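Local structure of porin B (Pseudomonas putida, 4GEY) at residues N159-D164 with S311-F316; P236-W241 with G290-A295; G255-T260 with T317-A322. The protein probably lets glucose and other sugars cross the outer membrane, as a carbohydrate-selective beta-barrel channel of the OprB family. The protein carries 2 engineered substitutions. One frame throughout, in Å; residues are numbered along the deposited sequence.

All three contacts are buried in the porin barrel, but they differ in what they join. Interaction 1 ties a loop inside the barrel to strand 309-319, through water-linked amides and phenylalanine rings. Interactions 2 and 3 stay within the wall, each bridging two strands that share a neighbour between them: an indole-carboxylate bond in the former, a tyrosine-histidine bond in the latter. Detergent lies against strands of both interaction 1 (L312, F313) and interaction 2 (M237, W291). Strand 309-319 serves both interactions 1 and 3, whose centres lie about 19 Å apart. Interaction 2 adjoins each of the others: E238 OE2 also receives the backbone N of N159, and W291 N bonds V318 O.

Interaction 1. Residues N159-D164 with S311-F316; sequences NSFPCD and SLFANF
Two waters reach OD1 of N315, on the wall of the porin barrel, and both lead to N159 of a loop folded against its inside. Water 1, 3.0 Å from N315 OD1, also accepts from ND2 of N159; water 2 lies 2.8 Å from N315 OD1 and 3.1 Å from N159 O. Each water has more acceptors in reach than protons, so not all of these donations can be made at once. Residues 159-164 belong to the loop, which carries the C163-C171 disulfide, and 311-316 to the wall. N159 OD1 accepts from the backbone N of V175, which supports the way this amide is turned, and bonds S173 OG; N315 ND2 bonds Q331 OE1. F161, its CG anti to the backbone N (chi1 -172°), reaches toward the strand between N315 and F313. ND2 of N315 sits over one ring face, 3.4 Å from F161 CE1 and offset toward the rim, with the amide plane perpendicular to the ring. The opposite face meets CD of P162. The far rim of F161 makes an offset edge-to-face pair with F313, planes 61° apart, in which F161 CZ stands 3.6 Å from F313 CD1, above the F313 ring.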
loop_
_atom_site.group_PDB
_atom_site.type_symbol
_atom_site.label_atom_id
_atom_site.label_comp_id
_atom_site.label_asym_id
_atom_site.label_seq_id
_atom_site.Cartn_x
_atom_site.Cartn_y
_atom_site.Cartn_z
ATOM N N ASN A 159 5.119 6.900 -5.431
ATOM C CA ASN A 159 5.355 5.454 -5.386
ATOM C C ASN A 159 4.033 4.707 -5.567
ATOM O O ASN A 159 3.855 3.587 -5.094
ATOM C CB ASN A 159 6.036 5.101 -4.050
ATOM C CG ASN A 159 6.420 3.629 -3.933
ATOM O OD1 ASN A 159 6.209 3.003 -2.892
ATOM N ND2 ASN A 159 6.981 3.073 -4.996
ATOM N N SER A 160 3.094 5.354 -6.247
ATOM C CA SER A 160 1.738 4.828 -6.384
ATOM C C SER A 160 1.688 3.566 -7.228
ATOM O O SER A 160 2.363 3.475 -8.252
ATOM C CB SER A 160 0.831 5.885 -6.993
ATOM O OG SER A 160 0.918 7.093 -6.287
ATOM N N PHE A 161 0.874 2.607 -6.789
ATOM C CA PHE A 161 0.683 1.315 -7.467
ATOM C C PHE A 161 -0.763 0.895 -7.176
ATOM O O PHE A 161 -1.275 1.213 -6.112
ATOM C CB PHE A 161 1.689 0.286 -6.919
ATOM C CG PHE A 161 1.716 -1.030 -7.678
ATOM C CD1 PHE A 161 2.297 -1.116 -8.939
ATOM C CD2 PHE A 161 1.185 -2.187 -7.112
ATOM C CE1 PHE A 161 2.319 -2.317 -9.628
ATOM C CE2 PHE A 161 1.209 -3.397 -7.792
ATOM C CZ PHE A 161 1.770 -3.466 -9.052
ATOM N N PRO A 162 -1.432 0.200 -8.122
ATOM C CA PRO A 162 -2.847 -0.170 -7.918
ATOM C C PRO A 162 -3.049 -1.175 -6.790
ATOM O O PRO A 162 -2.098 -1.620 -6.138
ATOM C CB PRO A 162 -3.251 -0.811 -9.252
ATOM C CG PRO A 162 -2.280 -0.292 -10.251
ATOM C CD PRO A 162 -0.972 -0.115 -9.487
ATOM N N CYS A 163 -4.295 -1.555 -6.567
ATOM C CA CYS A 163 -4.603 -2.441 -5.456
ATOM C C CYS A 163 -5.663 -3.462 -5.838
ATOM O O CYS A 163 -6.751 -3.499 -5.253
ATOM C CB CYS A 163 -5.065 -1.644 -4.241
ATOM S SG CYS A 163 -5.094 -2.621 -2.734
ATOM N N ASP A 164 -5.334 -4.292 -6.819
ATOM C CA ASP A 164 -6.245 -5.345 -7.230
ATOM C C ASP A 164 -5.929 -6.666 -6.525
ATOM O O ASP A 164 -6.851 -7.431 -6.206
ATOM C CB ASP A 164 -6.262 -5.497 -8.747
ATOM C CG ASP A 164 -7.030 -4.381 -9.429
ATOM O OD1 ASP A 164 -7.962 -3.833 -8.795
ATOM O OD2 ASP A 164 -6.702 -4.048 -10.595
ATOM N N SER A 311 -0.128 -7.336 -19.375
ATOM C CA SER A 311 0.613 -6.249 -18.744
ATOM C C SER A 311 1.626 -6.812 -17.758
ATOM O O SER A 311 1.290 -7.703 -16.971
ATOM C CB SER A 311 -0.328 -5.301 -18.002
ATOM O OG SER A 311 -0.973 -4.395 -18.876
ATOM N N LEU A 312 2.853 -6.291 -17.789
ATOM C CA LEU A 312 3.880 -6.701 -16.834
ATOM C C LEU A 312 4.044 -5.621 -15.785
ATOM O O LEU A 312 3.748 -4.456 -16.043
ATOM C CB LEU A 312 5.221 -6.927 -17.527
ATOM C CG LEU A 312 5.244 -7.952 -18.656
ATOM C CD1 LEU A 312 6.677 -8.276 -19.070
ATOM C CD2 LEU A 312 4.477 -9.205 -18.248
ATOM N N PHE A 313 4.507 -5.995 -14.598
ATOM C CA PHE A 313 4.806 -4.991 -13.582
ATOM C C PHE A 313 5.956 -5.404 -12.695
ATOM O O PHE A 313 6.221 -6.596 -12.523
ATOM C CB PHE A 313 3.568 -4.633 -12.732
ATOM C CG PHE A 313 3.037 -5.770 -11.883
ATOM C CD1 PHE A 313 3.614 -6.081 -10.661
ATOM C CD2 PHE A 313 1.932 -6.506 -12.294
ATOM C CE1 PHE A 313 3.120 -7.111 -9.876
ATOM C CE2 PHE A 313 1.428 -7.542 -11.505
ATOM C CZ PHE A 313 2.026 -7.839 -10.293
ATOM N N ALA A 314 6.617 -4.401 -12.117
ATOM C CA ALA A 314 7.716 -4.622 -11.180
ATOM C C ALA A 314 7.870 -3.472 -10.203
ATOM O O ALA A 314 7.595 -2.320 -10.523
ATOM C CB ALA A 314 9.015 -4.859 -11.918
ATOM N N ASN A 315 8.300 -3.809 -8.996
ATOM C CA ASN A 315 8.590 -2.838 -7.953
ATOM C C ASN A 315 9.902 -3.231 -7.285
ATOM O O ASN A 315 10.165 -4.412 -7.046
ATOM C CB ASN A 315 7.478 -2.822 -6.904
ATOM C CG ASN A 315 6.273 -1.998 -7.324
ATOM O OD1 ASN A 315 6.179 -0.806 -7.016
ATOM N ND2 ASN A 315 5.325 -2.637 -7.998
ATOM N N PHE A 316 10.726 -2.239 -6.999
ATOM C CA PHE A 316 11.972 -2.440 -6.281
ATOM C C PHE A 316 12.051 -1.348 -5.231
ATOM O O PHE A 316 11.562 -0.230 -5.417
ATOM C CB PHE A 316 13.189 -2.358 -7.213
ATOM C CG PHE A 316 13.136 -3.313 -8.367
ATOM C CD1 PHE A 316 12.527 -2.949 -9.565
ATOM C CD2 PHE A 316 13.682 -4.581 -8.260
ATOM C CE1 PHE A 316 12.469 -3.836 -10.634
ATOM C CE2 PHE A 316 13.632 -5.477 -9.328
ATOM C CZ PHE A 316 13.025 -5.107 -10.511
HETATM O O HOH W 1 8.223 0.396 -5.179
HETATM O O HOH W 2 4.893 0.677 -5.042
#

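Interaction 2. Residues P236-W241 with G290-A295; sequences PMEAVW and GWWVVA. Engineered in segment 236-241: M237 (natural residue Val). With C8E ((hydroxyethyloxy)tri(ethyloxy)octane), chain C.
The W292 indole is met along its rim by E238 and P236. The E238 carboxylate stands nearly perpendicular to it, the two planes 82° apart, and CB of P236 comes to 4.1 Å from W292 CH2, close to the ring plane. The carbonyl O of M237 approaches the same corner obliquely, 3.4 Å from W292 CH2. The second flat ring, W291, takes the detergent tail at its edge, with C8E C1 3.4 Å from W291 CZ3, and pairs edge-to-face with Y256. One hydrogen bond crosses between the segments: W292 NE1 donates to E238 OE2 at 2.9 Å, bent to 147°. The acceptor lies close to the indole plane, whereas the donor meets OE2 from above the carboxylate plane. E238 gets there by an extended chain that leaves CA on the side opposite the backbone N (chi1 -158°). Its buried carboxylate is held by more than the indole: OE2 also accepts from the backbone N of N159, and OE1 takes a salt bridge from R253 and a bond from Q206. The arginine would favour the ionised form. A leucine in place of W292 would probably leave OE2 short of one donor and open a gap beside P236. CE of M237, an engineered selenomethionine, touches C8E C6 at 3.7 Å. Strands 232-245 and 282-298 run in the same direction, flanking strand 248-259, so this is a next-but-one contact across the wall of an outer-membrane porin: polar groups inside, detergent outside.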
loop_
_atom_site.group_PDB
_atom_site.type_symbol
_atom_site.label_atom_id
_atom_site.label_comp_id
_atom_site.label_asym_id
_atom_site.label_seq_id
_atom_site.Cartn_x
_atom_site.Cartn_y
_atom_site.Cartn_z
ATOM N N PRO A 236 9.428 13.207 0.041
ATOM C CA PRO A 236 9.611 12.343 -1.129
ATOM C C PRO A 236 9.841 13.144 -2.397
ATOM O O PRO A 236 9.296 14.245 -2.509
ATOM C CB PRO A 236 8.273 11.600 -1.224
ATOM C CG PRO A 236 7.298 12.514 -0.632
ATOM C CD PRO A 236 8.014 13.348 0.407
HETATM N N MSE A 237 10.644 12.606 -3.318
HETATM C CA MSE A 237 10.820 13.178 -4.665
HETATM C C MSE A 237 10.582 12.090 -5.698
HETATM O O MSE A 237 10.833 10.916 -5.433
HETATM C CB MSE A 237 12.236 13.716 -4.862
HETATM C CG MSE A 237 12.760 14.527 -3.715
HETATM SE SE MSE A 237 14.697 14.788 -3.845
HETATM C CE MSE A 237 14.745 15.956 -5.417
ATOM N N GLU A 238 10.129 12.462 -6.884
ATOM C CA GLU A 238 9.819 11.437 -7.872
ATOM C C GLU A 238 9.809 11.942 -9.299
ATOM O O GLU A 238 9.433 13.081 -9.570
ATOM C CB GLU A 238 8.466 10.804 -7.561
ATOM C CG GLU A 238 8.270 9.433 -8.158
ATOM C CD GLU A 238 6.960 8.808 -7.720
ATOM O OE1 GLU A 238 6.022 9.567 -7.374
ATOM O OE2 GLU A 238 6.874 7.565 -7.709
ATOM N N ALA A 239 10.227 11.075 -10.208
ATOM C CA ALA A 239 10.078 11.319 -11.631
ATOM C C ALA A 239 9.197 10.205 -12.160
ATOM O O ALA A 239 9.406 9.038 -11.823
ATOM C CB ALA A 239 11.435 11.317 -12.321
ATOM N N VAL A 240 8.197 10.567 -12.961
ATOM C CA VAL A 240 7.236 9.597 -13.481
ATOM C C VAL A 240 7.110 9.722 -14.998
ATOM O O VAL A 240 6.596 10.717 -15.515
ATOM C CB VAL A 240 5.861 9.742 -12.794
ATOM C CG1 VAL A 240 4.814 8.873 -13.465
ATOM C CG2 VAL A 240 5.965 9.403 -11.315
ATOM N N TRP A 241 7.602 8.706 -15.705
ATOM C CA TRP A 241 7.569 8.671 -17.166
ATOM C C TRP A 241 6.458 7.723 -17.641
ATOM O O TRP A 241 6.423 6.552 -17.242
ATOM C CB TRP A 241 8.921 8.187 -17.683
ATOM C CG TRP A 241 9.080 8.174 -19.180
ATOM C CD1 TRP A 241 8.514 9.029 -20.073
ATOM C CD2 TRP A 241 9.876 7.256 -19.947
ATOM N NE1 TRP A 241 8.919 8.715 -21.349
ATOM C CE2 TRP A 241 9.749 7.626 -21.301
ATOM C CE3 TRP A 241 10.685 6.160 -19.619
ATOM C CZ2 TRP A 241 10.399 6.937 -22.330
ATOM C CZ3 TRP A 241 11.336 5.482 -20.639
ATOM C CH2 TRP A 241 11.185 5.871 -21.977
ATOM N N GLY A 290 15.624 6.493 1.477
ATOM C CA GLY A 290 15.614 5.351 0.579
ATOM C C GLY A 290 15.198 5.696 -0.834
ATOM O O GLY A 290 14.917 6.858 -1.124
ATOM N N TRP A 291 15.165 4.688 -1.709
ATOM C CA TRP A 291 14.834 4.876 -3.123
ATOM C C TRP A 291 13.787 3.872 -3.569
ATOM O O TRP A 291 13.519 2.881 -2.886
ATOM C CB TRP A 291 16.053 4.652 -4.013
ATOM C CG TRP A 291 17.224 5.533 -3.781
ATOM C CD1 TRP A 291 18.177 5.398 -2.810
ATOM C CD2 TRP A 291 17.617 6.654 -4.577
ATOM N NE1 TRP A 291 19.128 6.380 -2.942
ATOM C CE2 TRP A 291 18.804 7.166 -4.018
ATOM C CE3 TRP A 291 17.074 7.282 -5.702
ATOM C CZ2 TRP A 291 19.450 8.283 -4.541
ATOM C CZ3 TRP A 291 17.722 8.383 -6.223
ATOM C CH2 TRP A 291 18.892 8.875 -5.642
ATOM N N TRP A 292 13.210 4.104 -4.740
ATOM C CA TRP A 292 12.206 3.180 -5.252
ATOM C C TRP A 292 12.070 3.255 -6.760
ATOM O O TRP A 292 12.363 4.288 -7.381
ATOM C CB TRP A 292 10.851 3.425 -4.603
ATOM C CG TRP A 292 10.132 4.640 -5.086
ATOM C CD1 TRP A 292 9.454 4.789 -6.272
ATOM C CD2 TRP A 292 9.972 5.873 -4.380
ATOM N NE1 TRP A 292 8.903 6.045 -6.350
ATOM C CE2 TRP A 292 9.203 6.731 -5.203
ATOM C CE3 TRP A 292 10.408 6.342 -3.137
ATOM C CZ2 TRP A 292 8.865 8.027 -4.821
ATOM C CZ3 TRP A 292 10.074 7.630 -2.762
ATOM C CH2 TRP A 292 9.306 8.458 -3.601
ATOM N N VAL A 293 11.631 2.141 -7.337
ATOM C CA VAL A 293 11.301 2.087 -8.751
ATOM C C VAL A 293 9.945 1.413 -8.872
ATOM O O VAL A 293 9.669 0.413 -8.202
ATOM C CB VAL A 293 12.344 1.281 -9.602
ATOM C CG1 VAL A 293 11.850 1.130 -11.035
ATOM C CG2 VAL A 293 13.721 1.941 -9.589
ATOM N N VAL A 294 9.082 1.980 -9.704
ATOM C CA VAL A 294 7.864 1.293 -10.096
ATOM C C VAL A 294 7.807 1.277 -11.598
ATOM O O VAL A 294 8.015 2.304 -12.245
ATOM C CB VAL A 294 6.602 1.982 -9.592
ATOM C CG1 VAL A 294 5.426 0.996 -9.655
ATOM C CG2 VAL A 294 6.809 2.495 -8.174
ATOM N N ALA A 295 7.529 0.109 -12.154
ATOM C CA ALA A 295 7.400 -0.006 -13.582
ATOM C C ALA A 295 6.172 -0.840 -13.912
ATOM O O ALA A 295 5.934 -1.876 -13.300
ATOM C CB ALA A 295 8.650 -0.618 -14.168
HETATM C C1 C8E C . 15.783 10.606 -7.899
HETATM C C2 C8E C . 14.544 11.465 -7.748
HETATM C C3 C8E C . 14.369 12.294 -9.014
HETATM C C4 C8E C . 14.339 13.786 -8.708
HETATM C C5 C8E C . 13.116 14.456 -9.319
HETATM C C6 C8E C . 12.449 15.361 -8.287
HETATM C C7 C8E C . 12.572 16.827 -8.680
HETATM C C8 C8E C . 11.731 17.748 -7.801
HETATM O O9 C8E C . 10.701 18.331 -8.579
HETATM C C10 C8E C . 10.311 19.612 -8.113
HETATM C C11 C8E C . 9.097 20.146 -8.875
HETATM O O12 C8E C . 9.035 21.557 -8.772
#

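Interaction 3. Residues G255-T260 with T317-A322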
loop_
_atom_site.group_PDB
_atom_site.type_symbol
_atom_site.label_atom_id
_atom_site.label_comp_id
_atom_site.label_asym_id
_atom_site.label_seq_id
_atom_site.Cartn_x
_atom_site.Cartn_y
_atom_site.Cartn_z
ATOM N N GLY A 255 12.096 7.271 -7.595
ATOM C CA GLY A 255 11.951 8.175 -6.466
ATOM C C GLY A 255 12.920 7.993 -5.312
ATOM O O GLY A 255 13.618 6.984 -5.197
ATOM N N TYR A 256 12.936 8.993 -4.439
ATOM C CA TYR A 256 13.789 9.017 -3.261
ATOM C C TYR A 256 12.978 9.673 -2.138
ATOM O O TYR A 256 12.192 10.586 -2.389
ATOM C CB TYR A 256 15.070 9.804 -3.573
ATOM C CG TYR A 256 15.883 10.207 -2.365
ATOM C CD1 TYR A 256 16.850 9.355 -1.830
ATOM C CD2 TYR A 256 15.689 11.440 -1.756
ATOM C CE1 TYR A 256 17.584 9.722 -0.713
ATOM C CE2 TYR A 256 16.413 11.809 -0.645
ATOM C CZ TYR A 256 17.363 10.958 -0.129
ATOM O OH TYR A 256 18.095 11.349 0.975
ATOM N N TYR A 257 13.129 9.196 -0.909
ATOM C CA TYR A 257 12.498 9.869 0.232
ATOM C C TYR A 257 13.536 10.207 1.295
ATOM O O TYR A 257 14.553 9.516 1.436
ATOM C CB TYR A 257 11.372 9.028 0.861
ATOM C CG TYR A 257 11.845 7.710 1.422
ATOM C CD1 TYR A 257 12.298 7.611 2.723
ATOM C CD2 TYR A 257 11.854 6.571 0.642
ATOM C CE1 TYR A 257 12.751 6.417 3.232
ATOM C CE2 TYR A 257 12.301 5.363 1.147
ATOM C CZ TYR A 257 12.752 5.298 2.441
ATOM O OH TYR A 257 13.206 4.107 2.945
ATOM N N TYR A 258 13.258 11.264 2.048
ATOM C CA TYR A 258 14.109 11.661 3.155
ATOM C C TYR A 258 13.215 12.047 4.323
ATOM O O TYR A 258 12.233 12.775 4.155
ATOM C CB TYR A 258 15.030 12.820 2.763
ATOM C CG TYR A 258 16.003 13.210 3.853
ATOM C CD1 TYR A 258 17.203 12.517 4.036
ATOM C CD2 TYR A 258 15.733 14.279 4.703
ATOM C CE1 TYR A 258 18.095 12.883 5.036
ATOM C CE2 TYR A 258 16.618 14.636 5.711
ATOM C CZ TYR A 258 17.792 13.938 5.866
ATOM O OH TYR A 258 18.662 14.311 6.866
ATOM N N SER A 259 13.551 11.545 5.502
ATOM C CA SER A 259 12.711 11.745 6.662
ATOM C C SER A 259 13.489 12.419 7.762
ATOM O O SER A 259 14.512 11.911 8.190
ATOM C CB SER A 259 12.186 10.406 7.163
ATOM O OG SER A 259 11.424 10.579 8.348
ATOM N N THR A 260 12.981 13.546 8.244
ATOM C CA THR A 260 13.731 14.372 9.177
ATOM C C THR A 260 13.548 13.991 10.639
ATOM O O THR A 260 14.066 14.659 11.521
ATOM C CB THR A 260 13.402 15.860 8.979
ATOM O OG1 THR A 260 12.047 16.119 9.383
ATOM C CG2 THR A 260 13.577 16.243 7.516
ATOM N N THR A 317 12.683 -1.661 -4.122
ATOM C CA THR A 317 12.663 -0.748 -3.016
ATOM C C THR A 317 13.978 -0.957 -2.280
ATOM O O THR A 317 14.524 -2.067 -2.264
ATOM C CB THR A 317 11.412 -1.043 -2.173
ATOM O OG1 THR A 317 10.618 0.137 -2.004
ATOM C CG2 THR A 317 11.774 -1.626 -0.869
ATOM N N VAL A 318 14.520 0.121 -1.733
ATOM C CA VAL A 318 15.834 0.092 -1.082
ATOM C C VAL A 318 15.842 1.090 0.077
ATOM O O VAL A 318 15.420 2.244 -0.090
ATOM C CB VAL A 318 16.980 0.402 -2.089
ATOM C CG1 VAL A 318 18.141 1.091 -1.405
ATOM C CG2 VAL A 318 17.464 -0.871 -2.770
ATOM N N HIS A 319 16.317 0.644 1.241
ATOM C CA HIS A 319 16.227 1.436 2.477
ATOM C C HIS A 319 17.517 1.494 3.266
ATOM O O HIS A 319 18.358 0.601 3.155
ATOM C CB HIS A 319 15.123 0.882 3.363
ATOM C CG HIS A 319 13.852 0.654 2.626
ATOM N ND1 HIS A 319 12.972 1.674 2.342
ATOM C CD2 HIS A 319 13.336 -0.458 2.057
ATOM C CE1 HIS A 319 11.952 1.195 1.656
ATOM N NE2 HIS A 319 12.144 -0.098 1.483
ATOM N N ASP A 320 17.668 2.541 4.074
ATOM C CA ASP A 320 18.915 2.745 4.787
ATOM C C ASP A 320 19.210 1.593 5.749
ATOM O O ASP A 320 18.376 1.245 6.590
ATOM C CB ASP A 320 18.974 4.130 5.465
ATOM C CG ASP A 320 18.028 4.267 6.654
ATOM O OD1 ASP A 320 18.457 3.942 7.790
ATOM O OD2 ASP A 320 16.876 4.736 6.459
ATOM N N LYS A 321 20.397 0.992 5.590
ATOM C CA LYS A 321 20.856 -0.113 6.435
ATOM C C LYS A 321 20.937 0.272 7.909
ATOM O O LYS A 321 20.860 -0.587 8.778
ATOM C CB LYS A 321 22.231 -0.619 5.989
ATOM C CG LYS A 321 22.293 -1.284 4.607
ATOM C CD LYS A 321 21.698 -2.706 4.585
ATOM C CE LYS A 321 22.612 -3.729 3.874
ATOM N NZ LYS A 321 22.931 -3.443 2.443
ATOM N N ALA A 322 21.103 1.555 8.195
ATOM C CA ALA A 322 21.245 1.991 9.579
ATOM C C ALA A 322 20.015 1.680 10.430
ATOM O O ALA A 322 20.145 1.105 11.518
ATOM C CB ALA A 322 21.606 3.477 9.661
HETATM O O HOH W 3 14.216 3.911 5.466
#
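Y257 and H319 meet at one close point, the hydroxyl of the tyrosine against the imidazole, and the remainder of the contact is much looser. OH of Y257 lies 2.5 Å from ND1 of H319 in a hydrogen bond that either residue could donate. Each partner atom sits at the edge of the other ring and near its plane. The rings therefore meet rim to rim, neither over the other's face, with centroids 5.9 Å apart and planes at 41°. Y257 places CG between its backbone N and carbonyl carbon (chi1 62°), which brings the hydroxyl end of the ring close to strand 309-319 across strand 282-298, the strand between the two in the barrel wall. Helix 175-178 and the residue after it, V179, pack against the pair: V175 and V179 on Y257, W178 and V179 on H319. On the looser side, the backbone O of V318 comes no nearer than 4.2 Å to Y257 OH, and D320 reaches the tyrosine through a solvent molecule. Water 3, in the plane of the Y257 ring, lies 2.7 Å from Y257 OH and donates to D320 OD2 at 3.0 Å. D320 OD2 also accepts from the backbone N of H289. In this chain the Y257 hydroxyl could serve as donor or acceptor to ND1, so a hydrogen bond is likely to be possible with H319 neutral or protonated.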